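Side-chain contacts in CHAD domain protein (Streptomyces chartreusis, PDB 6RN5), which probably binds polyphosphate, as a phosin built on the helical CHAD fold, and also binds copper ions: residues 99-102 / 103-107; 113-116 / 117-120; 233-236 / 237-240; 282-285 / 286-289; 346-349 / 350-354. All coordinates share one frame; numbering follows the deposited sequence.

How the contacts relate
All five contacts are one-turn steps along helices. Contacts 1 and 2 share helix 82-120, with centres about 21 Å apart. Contact 2 is clasped to contact 5 on helix 338-366, where A115 packs on L347 and R118 NH2 makes a salt bridge of 2.7 Å to D350 OD2. Both lie at the border with the second subunit, and contact 5 supplies histidines to two copper ions. At the far side of the chain's centre from contact 2, contacts 3 and 4 touch through L239 and L284, their centres about 9 Å apart. Contact 4, whose R285, R288 and Y289 meet two sulfates, has its centre about 27 Å from that of contact 5, where another sulfate lies beside R352.

Contact 1 (99-102 / 103-107); sequences LAME and HAYTA
M101 and Y105, one helical turn apart, form the apolar part of the contact. The methionine chain bends at its second and third torsions (chi2 -82°), which brings the terminal methyl CE over one face of the tyrosine ring, 3.7 Å from its centroid. That is a CH-pi contact, closest between M101 CE and Y105 CE2 at 3.3 Å. The sulfur M101 SD stands off obliquely. M101 CE also leans on A104 CB, 3.9 Å away.

The polar part gathers on the carbonyl of E102. Its oxygen accepts twice from T106: T106 N arrives in the carbonyl plane, while T106 OG1, 3.0 Å from E102 O, comes from well above it. With chi1 at -52°, the hydroxyl sits beside its own backbone N, from where it reaches back one turn. The carboxylate of E102 reaches helix 170-198 on an extended chain, and its OE1 is hydrogen-bonded to H191.

A water accepts from H103 N at 3.0 Å, where the distant L99 O makes no direct helical bond. Y105 and T106 also pack on helix 170-198. With M101 SD and CE beside the Y105 ring, this is a Met-aromatic contact on an alpha-helix of the all-helical CHAD fold.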
loop_
_atom_site.group_PDB
_atom_site.type_symbol
_atom_site.label_atom_id
_atom_site.label_comp_id
_atom_site.label_asym_id
_atom_site.label_seq_id
_atom_site.Cartn_x
_atom_site.Cartn_y
_atom_site.Cartn_z
ATOM N N LEU A 99 -32.936 -6.557 5.865
ATOM C CA LEU A 99 -32.871 -7.008 4.466
ATOM C C LEU A 99 -31.517 -6.761 3.735
ATOM O O LEU A 99 -31.241 -7.397 2.722
ATOM C CB LEU A 99 -34.017 -6.400 3.676
ATOM C CG LEU A 99 -35.435 -6.814 4.083
ATOM C CD1 LEU A 99 -36.401 -6.313 3.048
ATOM C CD2 LEU A 99 -35.601 -8.307 4.202
ATOM N N ALA A 100 -30.684 -5.860 4.241
ATOM C CA ALA A 100 -29.378 -5.581 3.608
ATOM C C ALA A 100 -28.293 -6.637 3.954
ATOM O O ALA A 100 -27.392 -6.906 3.156
ATOM C CB ALA A 100 -28.911 -4.176 3.997
ATOM N N MET A 101 -28.420 -7.259 5.122
ATOM C CA MET A 101 -27.307 -8.001 5.724
ATOM C C MET A 101 -26.784 -9.151 4.884
ATOM O O MET A 101 -25.581 -9.252 4.623
ATOM C CB MET A 101 -27.670 -8.439 7.121
ATOM C CG MET A 101 -27.405 -7.328 8.131
ATOM S SD MET A 101 -25.677 -7.134 8.724
ATOM C CE MET A 101 -24.617 -7.372 7.293
ATOM N N GLU A 102 -27.678 -9.992 4.413
ATOM C CA GLU A 102 -27.222 -11.124 3.616
ATOM C C GLU A 102 -26.311 -10.657 2.477
ATOM O O GLU A 102 -25.180 -11.114 2.340
ATOM C CB GLU A 102 -28.392 -11.947 3.088
ATOM C CG GLU A 102 -27.939 -13.123 2.257
ATOM C CD GLU A 102 -29.079 -13.935 1.676
ATOM O OE1 GLU A 102 -30.279 -13.606 1.906
ATOM O OE2 GLU A 102 -28.747 -14.914 0.991
ATOM N N HIS A 103 -26.816 -9.724 1.686
ATOM C CA HIS A 103 -26.100 -9.141 0.543
ATOM C C HIS A 103 -24.749 -8.490 0.937
ATOM O O HIS A 103 -23.770 -8.674 0.263
ATOM C CB HIS A 103 -27.033 -8.111 -0.169
ATOM C CG HIS A 103 -26.311 -7.078 -0.979
ATOM N ND1 HIS A 103 -25.823 -7.329 -2.250
ATOM C CD2 HIS A 103 -25.980 -5.792 -0.693
ATOM C CE1 HIS A 103 -25.225 -6.242 -2.707
ATOM N NE2 HIS A 103 -25.314 -5.291 -1.788
ATOM N N ALA A 104 -24.712 -7.731 2.028
ATOM C CA ALA A 104 -23.481 -7.126 2.452
ATOM C C ALA A 104 -22.385 -8.204 2.671
ATOM O O ALA A 104 -21.228 -8.042 2.262
ATOM C CB ALA A 104 -23.724 -6.259 3.712
ATOM N N TYR A 105 -22.746 -9.296 3.328
ATOM C CA TYR A 105 -21.793 -10.391 3.582
ATOM C C TYR A 105 -21.373 -11.061 2.295
ATOM O O TYR A 105 -20.154 -11.346 2.091
ATOM C CB TYR A 105 -22.339 -11.429 4.560
ATOM C CG TYR A 105 -22.418 -10.912 5.981
ATOM C CD1 TYR A 105 -21.291 -10.440 6.635
ATOM C CD2 TYR A 105 -23.621 -10.927 6.690
ATOM C CE1 TYR A 105 -21.364 -9.973 7.933
ATOM C CE2 TYR A 105 -23.694 -10.457 7.988
ATOM C CZ TYR A 105 -22.574 -9.979 8.586
ATOM O OH TYR A 105 -22.634 -9.548 9.876
ATOM N N THR A 106 -22.325 -11.212 1.382
ATOM C CA THR A 106 -22.019 -11.806 0.054
ATOM C C THR A 106 -21.069 -10.943 -0.744
ATOM O O THR A 106 -20.123 -11.439 -1.325
ATOM C CB THR A 106 -23.296 -11.993 -0.770
ATOM O OG1 THR A 106 -24.266 -12.705 0.010
ATOM C CG2 THR A 106 -23.005 -12.746 -2.072
ATOM N N ALA A 107 -21.302 -9.634 -0.778
ATOM C CA ALA A 107 -20.424 -8.756 -1.564
ATOM C C ALA A 107 -19.036 -8.626 -0.903
ATOM O O ALA A 107 -18.005 -8.569 -1.577
ATOM C CB ALA A 107 -21.056 -7.391 -1.731
HETATM O O HOH W 1 -29.673 -8.843 1.543
#

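Contact 2 (113-116 / 117-120); sequences LNAL and HRLS
From L113 to L119 the backbone runs as regular alpha-helix, with H117, R118 and L119 each bonded to the carbonyl four residues back; L119 N to A115 O is 2.8 Å. This is the last part of helix 82-120, one of the long helices of the CHAD fold.

R118 folds back along it. The bend at chi3 (62°) returns the guanidinium to A115, whose methyl CB lies 3.6 Å from R118 NH2 and whose carbonyl oxygen lies over one face of the group. R118 NH2 also makes a salt bridge to D350 of helix 338-366, which holds the guanidinium where it lies against A115. The L119 side chain packs against the same carbonyl, with L119 CG 3.1 Å from A115 O and CD1 following closely. H117 drapes CD2 near the oxygen of L113, 3.5 Å from L113 O.

Toward the second subunit, L116 packs on its I261 and L119 on its L260, while a copper ion lies about 7 Å from the side chain of L119. The bond from S120 N to L116 O is weak, and the hydroxyl backs it up: S120 OG donates to L116 O at 2.9 Å, tilted 21° from the carbonyl plane.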
loop_
_atom_site.group_PDB
_atom_site.type_symbol
_atom_site.label_atom_id
_atom_site.label_comp_id
_atom_site.label_asym_id
_atom_site.label_seq_id
_atom_site.Cartn_x
_atom_site.Cartn_y
_atom_site.Cartn_z
ATOM N N LEU A 113 -12.107 -12.019 -1.728
ATOM C CA LEU A 113 -11.490 -13.046 -2.610
ATOM C C LEU A 113 -10.852 -12.458 -3.864
ATOM O O LEU A 113 -9.730 -12.816 -4.199
ATOM C CB LEU A 113 -12.466 -14.158 -2.981
ATOM C CG LEU A 113 -12.931 -14.930 -1.726
ATOM C CD1 LEU A 113 -14.000 -15.972 -2.062
ATOM C CD2 LEU A 113 -11.789 -15.639 -0.997
ATOM N N ASN A 114 -11.518 -11.514 -4.508
ATOM C CA ASN A 114 -10.904 -10.775 -5.614
ATOM C C ASN A 114 -9.581 -10.139 -5.183
ATOM O O ASN A 114 -8.591 -10.308 -5.857
ATOM C CB ASN A 114 -11.844 -9.696 -6.161
ATOM C CG ASN A 114 -12.992 -10.277 -6.954
ATOM O OD1 ASN A 114 -12.884 -11.367 -7.529
ATOM N ND2 ASN A 114 -14.098 -9.586 -6.959
ATOM N N ALA A 115 -9.566 -9.454 -4.037
ATOM C CA ALA A 115 -8.378 -8.739 -3.628
ATOM C C ALA A 115 -7.211 -9.688 -3.369
ATOM O O ALA A 115 -6.097 -9.402 -3.771
ATOM C CB ALA A 115 -8.667 -7.856 -2.428
ATOM N N LEU A 116 -7.462 -10.827 -2.731
ATOM C CA LEU A 116 -6.413 -11.836 -2.494
ATOM C C LEU A 116 -5.780 -12.449 -3.768
ATOM O O LEU A 116 -4.572 -12.780 -3.797
ATOM C CB LEU A 116 -6.967 -12.997 -1.658
ATOM C CG LEU A 116 -7.141 -12.807 -0.144
ATOM C CD1 LEU A 116 -7.936 -13.988 0.380
ATOM C CD2 LEU A 116 -5.816 -12.670 0.604
ATOM N N HIS A 117 -6.629 -12.679 -4.759
ATOM C CA HIS A 117 -6.212 -13.193 -6.054
ATOM C C HIS A 117 -5.278 -12.169 -6.674
ATOM O O HIS A 117 -4.159 -12.502 -7.070
ATOM C CB HIS A 117 -7.415 -13.455 -6.989
ATOM C CG HIS A 117 -8.061 -14.807 -6.816
ATOM N ND1 HIS A 117 -7.339 -15.979 -6.695
ATOM C CD2 HIS A 117 -9.371 -15.172 -6.790
ATOM C CE1 HIS A 117 -8.173 -17.002 -6.572
ATOM N NE2 HIS A 117 -9.412 -16.540 -6.634
ATOM N N ARG A 118 -5.730 -10.921 -6.681
ATOM C CA ARG A 118 -4.928 -9.786 -7.148
ATOM C C ARG A 118 -3.604 -9.654 -6.403
ATOM O O ARG A 118 -2.523 -9.559 -7.007
ATOM C CB ARG A 118 -5.753 -8.515 -7.009
ATOM C CG ARG A 118 -4.987 -7.240 -7.229
ATOM C CD ARG A 118 -5.919 -6.076 -7.495
ATOM N NE ARG A 118 -6.834 -5.781 -6.387
ATOM C CZ ARG A 118 -6.480 -5.263 -5.207
ATOM N NH1 ARG A 118 -5.200 -4.978 -4.935
ATOM N NH2 ARG A 118 -7.420 -5.018 -4.290
ATOM N N LEU A 119 -3.668 -9.669 -5.083
ATOM C CA LEU A 119 -2.472 -9.504 -4.272
ATOM C C LEU A 119 -1.489 -10.698 -4.339
ATOM O O LEU A 119 -0.330 -10.593 -3.887
ATOM C CB LEU A 119 -2.868 -9.284 -2.815
ATOM C CG LEU A 119 -3.627 -8.003 -2.553
ATOM C CD1 LEU A 119 -4.376 -8.092 -1.225
ATOM C CD2 LEU A 119 -2.665 -6.832 -2.594
ATOM N N SER A 120 -1.940 -11.831 -4.856
ATOM C CA SER A 120 -1.022 -12.929 -5.102
ATOM C C SER A 120 -0.253 -12.633 -6.395
ATOM O O SER A 120 0.980 -12.705 -6.416
ATOM C CB SER A 120 -1.767 -14.252 -5.140
ATOM O OG SER A 120 -2.265 -14.525 -3.840
#

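Contact 3 (233-236 / 237-240); sequences TAAK and DRLT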
loop_
_atom_site.group_PDB
_atom_site.type_symbol
_atom_site.label_atom_id
_atom_site.label_comp_id
_atom_site.label_asym_id
_atom_site.label_seq_id
_atom_site.Cartn_x
_atom_site.Cartn_y
_atom_site.Cartn_z
ATOM N N THR A 233 -33.433 22.044 -0.242
ATOM C CA THR A 233 -32.245 22.911 -0.075
ATOM C C THR A 233 -31.594 22.741 1.256
ATOM O O THR A 233 -30.349 22.683 1.363
ATOM C CB THR A 233 -32.631 24.409 -0.269
ATOM O OG1 THR A 233 -33.072 24.588 -1.590
ATOM C CG2 THR A 233 -31.501 25.328 -0.075
ATOM N N ALA A 234 -32.412 22.672 2.293
ATOM C CA ALA A 234 -31.867 22.391 3.616
ATOM C C ALA A 234 -31.030 21.058 3.639
ATOM O O ALA A 234 -29.990 20.941 4.334
ATOM C CB ALA A 234 -33.020 22.321 4.625
ATOM N N ALA A 235 -31.525 20.029 2.947
ATOM C CA ALA A 235 -30.844 18.740 2.928
ATOM C C ALA A 235 -29.572 18.906 2.164
ATOM O O ALA A 235 -28.507 18.377 2.554
ATOM C CB ALA A 235 -31.726 17.628 2.279
ATOM N N LYS A 236 -29.644 19.627 1.056
ATOM C CA LYS A 236 -28.416 19.907 0.306
ATOM C C LYS A 236 -27.396 20.624 1.185
ATOM O O LYS A 236 -26.211 20.283 1.184
ATOM C CB LYS A 236 -28.712 20.760 -0.880
ATOM C CG LYS A 236 -27.449 21.077 -1.657
ATOM C CD LYS A 236 -27.745 21.623 -3.037
ATOM C CE LYS A 236 -26.523 21.538 -3.945
ATOM N NZ LYS A 236 -26.621 22.551 -5.037
ATOM N N ASP A 237 -27.859 21.635 1.937
ATOM C CA ASP A 237 -26.952 22.339 2.841
ATOM C C ASP A 237 -26.333 21.433 3.854
ATOM O O ASP A 237 -25.112 21.527 4.119
ATOM C CB ASP A 237 -27.630 23.474 3.582
ATOM C CG ASP A 237 -28.086 24.595 2.647
ATOM O OD1 ASP A 237 -27.679 24.697 1.450
ATOM O OD2 ASP A 237 -28.927 25.353 3.124
ATOM N N ARG A 238 -27.136 20.574 4.471
ATOM C CA ARG A 238 -26.534 19.642 5.469
ATOM C C ARG A 238 -25.391 18.806 4.856
ATOM O O ARG A 238 -24.311 18.639 5.471
ATOM C CB ARG A 238 -27.602 18.780 6.103
ATOM C CG ARG A 238 -28.475 19.553 7.029
ATOM C CD ARG A 238 -29.477 18.648 7.686
ATOM N NE ARG A 238 -30.523 18.087 6.833
ATOM C CZ ARG A 238 -31.736 18.641 6.631
ATOM N NH1 ARG A 238 -32.029 19.849 7.121
ATOM N NH2 ARG A 238 -32.666 18.010 5.913
ATOM N N LEU A 239 -25.583 18.369 3.607
ATOM C CA LEU A 239 -24.546 17.618 2.884
ATOM C C LEU A 239 -23.281 18.508 2.622
ATOM O O LEU A 239 -22.153 18.169 2.973
ATOM C CB LEU A 239 -25.144 17.127 1.550
ATOM C CG LEU A 239 -24.131 16.582 0.525
ATOM C CD1 LEU A 239 -23.390 15.387 1.161
ATOM C CD2 LEU A 239 -24.793 16.164 -0.790
ATOM N N THR A 240 -23.493 19.649 1.982
ATOM C CA THR A 240 -22.398 20.525 1.589
ATOM C C THR A 240 -21.629 21.046 2.829
ATOM O O THR A 240 -20.410 21.170 2.780
ATOM C CB THR A 240 -22.911 21.687 0.709
ATOM O OG1 THR A 240 -23.872 22.446 1.437
ATOM C CG2 THR A 240 -23.610 21.174 -0.557
#
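D237 N donates to T233 O at 2.8 Å (163°), the shortest of the helical bonds that tie these two turns together. One turn on, T240 N donates along a nearly straight line to K236 O at 2.9 Å. The hydroxyl T240 OG1 lies 3.2 Å from K236 O and 3.1 Å from D237 O. With chi1 at 60°, OG1 sits between its own backbone N and carbonyl carbon, and this leaves the methyl CG2 of T240 to cross the K236 chain, 4.0 Å from K236 CG.

R238 lies back over the preceding turn. Its chain is bent at chi3 (-69°), and the guanidinium spreads one face over the backbone, with A234 O and A235 CA both beneath it, toward its rim. Its two terminal nitrogens each rest near a methyl, R238 NH1 being 3.7 Å from A234 CB and R238 NH2 3.8 Å from A235 CB. T233 and D237 run side by side, with T233 CG2 only loosely near the carboxylate; the hydroxyl of T233 is hydrogen-bonded to the carbonyl of R229. The K236 chain is extended, and its amine is well separated from D237.

This is plain alpha-helical packing away from the copper sites. Helix 229-244 turns L239 onto L283, L284 and H287 of helix 274-295, K236 also meets H287, and L239 and T240 pack on W366 of helix 338-366.

Contact 4 (282-285 / 286-289); sequences LLLR and LHRY. With SO4 (sulfate ion), chain G; SO4 (sulfate ion), chain F.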
loop_
_atom_site.group_PDB
_atom_site.type_symbol
_atom_site.label_atom_id
_atom_site.label_comp_id
_atom_site.label_asym_id
_atom_site.label_seq_id
_atom_site.Cartn_x
_atom_site.Cartn_y
_atom_site.Cartn_z
ATOM N N LEU A 282 -24.359 9.014 4.007
ATOM C CA LEU A 282 -25.806 9.083 4.296
ATOM C C LEU A 282 -26.449 10.414 3.892
ATOM O O LEU A 282 -27.574 10.404 3.410
ATOM C CB LEU A 282 -26.121 8.779 5.764
ATOM C CG LEU A 282 -25.678 7.402 6.253
ATOM C CD1 LEU A 282 -25.838 7.312 7.760
ATOM C CD2 LEU A 282 -26.423 6.257 5.584
ATOM N N LEU A 283 -25.738 11.537 4.094
ATOM C CA LEU A 283 -26.304 12.848 3.801
ATOM C C LEU A 283 -26.482 12.959 2.260
ATOM O O LEU A 283 -27.411 13.574 1.760
ATOM C CB LEU A 283 -25.416 13.974 4.331
ATOM C CG LEU A 283 -25.390 14.157 5.858
ATOM C CD1 LEU A 283 -24.217 15.007 6.334
ATOM C CD2 LEU A 283 -26.683 14.740 6.407
ATOM N N LEU A 284 -25.574 12.370 1.532
ATOM C CA LEU A 284 -25.643 12.439 0.073
ATOM C C LEU A 284 -26.868 11.681 -0.421
ATOM O O LEU A 284 -27.612 12.138 -1.279
ATOM C CB LEU A 284 -24.342 11.945 -0.550
ATOM C CG LEU A 284 -24.441 11.730 -2.063
ATOM C CD1 LEU A 284 -24.791 13.023 -2.744
ATOM C CD2 LEU A 284 -23.113 11.223 -2.581
ATOM N N ARG A 285 -27.110 10.541 0.187
ATOM C CA ARG A 285 -28.291 9.769 -0.134
ATOM C C ARG A 285 -29.599 10.485 0.194
ATOM O O ARG A 285 -30.538 10.490 -0.618
ATOM C CB ARG A 285 -28.225 8.401 0.519
ATOM C CG ARG A 285 -28.946 7.409 -0.365
ATOM C CD ARG A 285 -28.646 5.987 -0.036
ATOM N NE ARG A 285 -28.913 5.693 1.363
ATOM C CZ ARG A 285 -28.591 4.532 1.942
ATOM N NH1 ARG A 285 -28.045 3.556 1.219
ATOM N NH2 ARG A 285 -28.828 4.340 3.236
ATOM N N LEU A 286 -29.634 11.149 1.360
ATOM C CA LEU A 286 -30.769 11.982 1.738
ATOM C C LEU A 286 -31.042 13.023 0.679
ATOM O O LEU A 286 -32.194 13.246 0.322
ATOM C CB LEU A 286 -30.540 12.627 3.124
ATOM C CG LEU A 286 -30.642 11.592 4.262
ATOM C CD1 LEU A 286 -30.233 12.121 5.668
ATOM C CD2 LEU A 286 -32.064 11.084 4.318
ATOM N N HIS A 287 -29.977 13.651 0.190
ATOM C CA HIS A 287 -30.064 14.691 -0.845
ATOM C C HIS A 287 -30.579 14.081 -2.174
ATOM O O HIS A 287 -31.413 14.625 -2.817
ATOM C CB HIS A 287 -28.662 15.371 -1.005
ATOM C CG HIS A 287 -28.542 16.280 -2.184
ATOM N ND1 HIS A 287 -29.360 17.377 -2.374
ATOM C CD2 HIS A 287 -27.669 16.278 -3.223
ATOM C CE1 HIS A 287 -28.998 18.003 -3.480
ATOM N NE2 HIS A 287 -27.971 17.358 -4.013
ATOM N N ARG A 288 -30.137 12.894 -2.522
ATOM C CA ARG A 288 -30.562 12.308 -3.796
ATOM C C ARG A 288 -32.040 12.056 -3.794
ATOM O O ARG A 288 -32.726 12.397 -4.739
ATOM C CB ARG A 288 -29.780 11.025 -4.082
ATOM C CG ARG A 288 -28.430 11.294 -4.782
ATOM C CD ARG A 288 -28.231 10.210 -5.870
ATOM N NE ARG A 288 -28.166 8.957 -5.163
ATOM C CZ ARG A 288 -28.946 7.891 -5.268
ATOM N NH1 ARG A 288 -29.883 7.756 -6.191
ATOM N NH2 ARG A 288 -28.695 6.889 -4.438
ATOM N N TYR A 289 -32.532 11.559 -2.675
ATOM C CA TYR A 289 -33.921 11.157 -2.557
ATOM C C TYR A 289 -34.835 12.331 -2.396
ATOM O O TYR A 289 -35.999 12.232 -2.734
ATOM C CB TYR A 289 -34.108 10.203 -1.371
ATOM C CG TYR A 289 -33.372 8.891 -1.473
ATOM C CD1 TYR A 289 -32.937 8.388 -2.701
ATOM C CD2 TYR A 289 -33.174 8.109 -0.339
ATOM C CE1 TYR A 289 -32.313 7.156 -2.781
ATOM C CE2 TYR A 289 -32.547 6.894 -0.414
ATOM C CZ TYR A 289 -32.112 6.407 -1.628
ATOM O OH TYR A 289 -31.448 5.165 -1.689
HETATM S S SO4 G . -30.324 3.859 -4.850
HETATM O O1 SO4 G . -31.400 3.123 -4.215
HETATM O O2 SO4 G . -30.870 4.416 -6.110
HETATM O O3 SO4 G . -29.187 2.985 -5.158
HETATM O O4 SO4 G . -29.846 4.881 -3.886
HETATM S S SO4 F . -27.225 0.570 3.289
HETATM O O1 SO4 F . -28.710 0.596 3.448
HETATM O O2 SO4 F . -26.892 0.532 1.859
HETATM O O3 SO4 F . -26.562 1.779 3.921
HETATM O O4 SO4 F . -26.765 -0.707 3.881
#
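R285 and Y289 make the tight part. The arginine's aliphatic stem runs beside the tyrosine, with R285 CD 3.4 Å from Y289 OH and R285 CG 3.6 Å from Y289 CZ. The guanidinium, its plane 7° from that of the ring, runs on past the hydroxyl and does not lie over the ring. Y289 CG stands beside its backbone N (chi1 -63°), which brings one face of the ring over R285 O, 3.3 Å from the Y289 plane.

The leucine side is looser. L283 CD2 and L286 CD1 approach only to 4.5 Å, and L282 is exposed.

The outer tips meet sulfates, probably from the crystallisation liquor. Y289 OH donates to O4 of one (chain G) at 2.7 Å and is also hydrogen-bonded to R67 NE. R288 points at that ion edge on, though its very short NH2 approach is doubtful and its NH1 bond weak. R285 NH1 holds the other (chain F) weakly, 3.3 Å from O2. R64, R67, R68 and R281 add further bonds, consistent with a polyphosphate-binding surface.

Helix 274-295 packs against three others: L286 and Y289 meet A71 of helix 56-75, L283 meets A242 of helix 229-244, and L284 meets A310 of helix 305-331.

Contact 5 (346-349 / 350-354); sequences VLHA and DQRHE. With CU (copper (II) ion), chain C; CU (copper (II) ion), chain B.
R352 climbs back along the helix against H348, and its chain can be followed outward. R352 CB rests 3.6 Å from H348 O. The next carbon, R352 CG, is 3.3 Å from H348 O and sits over one face of the H348 imidazole, 3.9 Å from the ring centroid, a CH-pi contact. R352 CD passes beside the ring, 4.1 Å from H348 NE2. With chi1, chi2 and chi3 all near -60°, the chain coils and leads the guanidinium away from H348, and NH2 forms salt bridges to D274 and to a sulfate.

H348 itself, with CG anti to its backbone N (chi1 171°), binds copper through NE2 at 2.0 Å. H262 and H271 also bind this ion. The site is thus built on the helical fold from helix 338-366 and the chain before helix 274-295, and R352 covers one face of one ligand ring.

A turn along, H353 lays its imidazole face over the carbonyl of A349, whose oxygen is 3.2 Å above the plane of the H353 ring. From there H353 NE2 reaches the second copper ion at a longer 2.5 Å, which H353 of the second subunit also binds. Q351 NE2 donates to D350 OD2 at 2.8 Å, on the anti side of a carboxylate whose OD2 is salt-bridged to R118 of helix 82-120.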
loop_
_atom_site.group_PDB
_atom_site.type_symbol
_atom_site.label_atom_id
_atom_site.label_comp_id
_atom_site.label_asym_id
_atom_site.label_seq_id
_atom_site.Cartn_x
_atom_site.Cartn_y
_atom_site.Cartn_z
ATOM N N VAL A 346 -1.842 -8.074 4.837
ATOM C CA VAL A 346 -1.701 -7.460 3.543
ATOM C C VAL A 346 -3.062 -7.014 3.026
ATOM O O VAL A 346 -3.240 -5.907 2.506
ATOM C CB VAL A 346 -1.095 -8.465 2.528
ATOM C CG1 VAL A 346 -1.001 -7.868 1.151
ATOM C CG2 VAL A 346 0.317 -8.862 2.947
ATOM N N LEU A 347 -4.027 -7.909 3.173
ATOM C CA LEU A 347 -5.392 -7.665 2.726
ATOM C C LEU A 347 -6.092 -6.516 3.464
ATOM O O LEU A 347 -6.794 -5.734 2.871
ATOM C CB LEU A 347 -6.165 -8.952 2.891
ATOM C CG LEU A 347 -7.581 -9.026 2.425
ATOM C CD1 LEU A 347 -7.640 -8.693 0.942
ATOM C CD2 LEU A 347 -8.036 -10.453 2.708
ATOM N N HIS A 348 -5.909 -6.430 4.767
ATOM C CA HIS A 348 -6.375 -5.270 5.515
ATOM C C HIS A 348 -5.752 -3.992 5.004
ATOM O O HIS A 348 -6.450 -2.998 4.837
ATOM C CB HIS A 348 -6.082 -5.436 7.010
ATOM C CG HIS A 348 -6.327 -4.195 7.817
ATOM N ND1 HIS A 348 -5.344 -3.257 8.047
ATOM C CD2 HIS A 348 -7.447 -3.735 8.436
ATOM C CE1 HIS A 348 -5.851 -2.277 8.792
ATOM N NE2 HIS A 348 -7.130 -2.543 9.028
ATOM N N ALA A 349 -4.451 -4.018 4.726
ATOM C CA ALA A 349 -3.750 -2.848 4.252
ATOM C C ALA A 349 -4.247 -2.431 2.867
ATOM O O ALA A 349 -4.552 -1.243 2.611
ATOM C CB ALA A 349 -2.246 -3.129 4.213
ATOM N N ASP A 350 -4.345 -3.413 1.979
ATOM C CA ASP A 350 -4.946 -3.204 0.687
ATOM C C ASP A 350 -6.304 -2.490 0.750
ATOM O O ASP A 350 -6.553 -1.510 0.023
ATOM C CB ASP A 350 -5.144 -4.567 -0.016
ATOM C CG ASP A 350 -5.676 -4.401 -1.407
ATOM O OD1 ASP A 350 -4.876 -3.948 -2.250
ATOM O OD2 ASP A 350 -6.867 -4.702 -1.644
ATOM N N GLN A 351 -7.190 -2.973 1.613
ATOM C CA GLN A 351 -8.534 -2.407 1.669
ATOM C C GLN A 351 -8.490 -1.019 2.323
ATOM O O GLN A 351 -9.264 -0.149 1.959
ATOM C CB GLN A 351 -9.506 -3.372 2.371
ATOM C CG GLN A 351 -9.654 -4.688 1.595
ATOM C CD GLN A 351 -10.312 -4.447 0.258
ATOM O OE1 GLN A 351 -11.467 -3.989 0.217
ATOM N NE2 GLN A 351 -9.558 -4.668 -0.841
ATOM N N ARG A 352 -7.552 -0.783 3.231
ATOM C CA ARG A 352 -7.390 0.569 3.758
ATOM C C ARG A 352 -6.846 1.511 2.687
ATOM O O ARG A 352 -7.215 2.697 2.647
ATOM C CB ARG A 352 -6.485 0.593 4.985
ATOM C CG ARG A 352 -7.066 -0.078 6.190
ATOM C CD ARG A 352 -8.464 0.442 6.522
ATOM N NE ARG A 352 -8.587 1.900 6.696
ATOM C CZ ARG A 352 -9.724 2.534 7.005
ATOM N NH1 ARG A 352 -10.869 1.873 7.157
ATOM N NH2 ARG A 352 -9.726 3.845 7.176
ATOM N N HIS A 353 -6.017 0.982 1.777
ATOM C CA HIS A 353 -5.575 1.779 0.619
ATOM C C HIS A 353 -6.734 2.114 -0.297
ATOM O O HIS A 353 -6.766 3.208 -0.824
ATOM C CB HIS A 353 -4.389 1.134 -0.153
ATOM C CG HIS A 353 -3.175 0.926 0.700
ATOM N ND1 HIS A 353 -2.870 1.750 1.768
ATOM C CD2 HIS A 353 -2.206 -0.029 0.672
ATOM C CE1 HIS A 353 -1.762 1.317 2.354
ATOM N NE2 HIS A 353 -1.336 0.247 1.706
ATOM N N GLU A 354 -7.677 1.194 -0.462
ATOM C CA GLU A 354 -8.902 1.475 -1.225
ATOM C C GLU A 354 -9.760 2.520 -0.497
ATOM O O GLU A 354 -10.412 3.315 -1.129
ATOM C CB GLU A 354 -9.724 0.218 -1.464
ATOM C CG GLU A 354 -9.055 -0.847 -2.329
ATOM C CD GLU A 354 -9.034 -0.516 -3.836
ATOM O OE1 GLU A 354 -9.712 0.447 -4.267
ATOM O OE2 GLU A 354 -8.341 -1.225 -4.604
HETATM CU CU CU C . 0.056 -1.806 1.421
HETATM CU CU CU B . -8.084 -1.443 10.457
#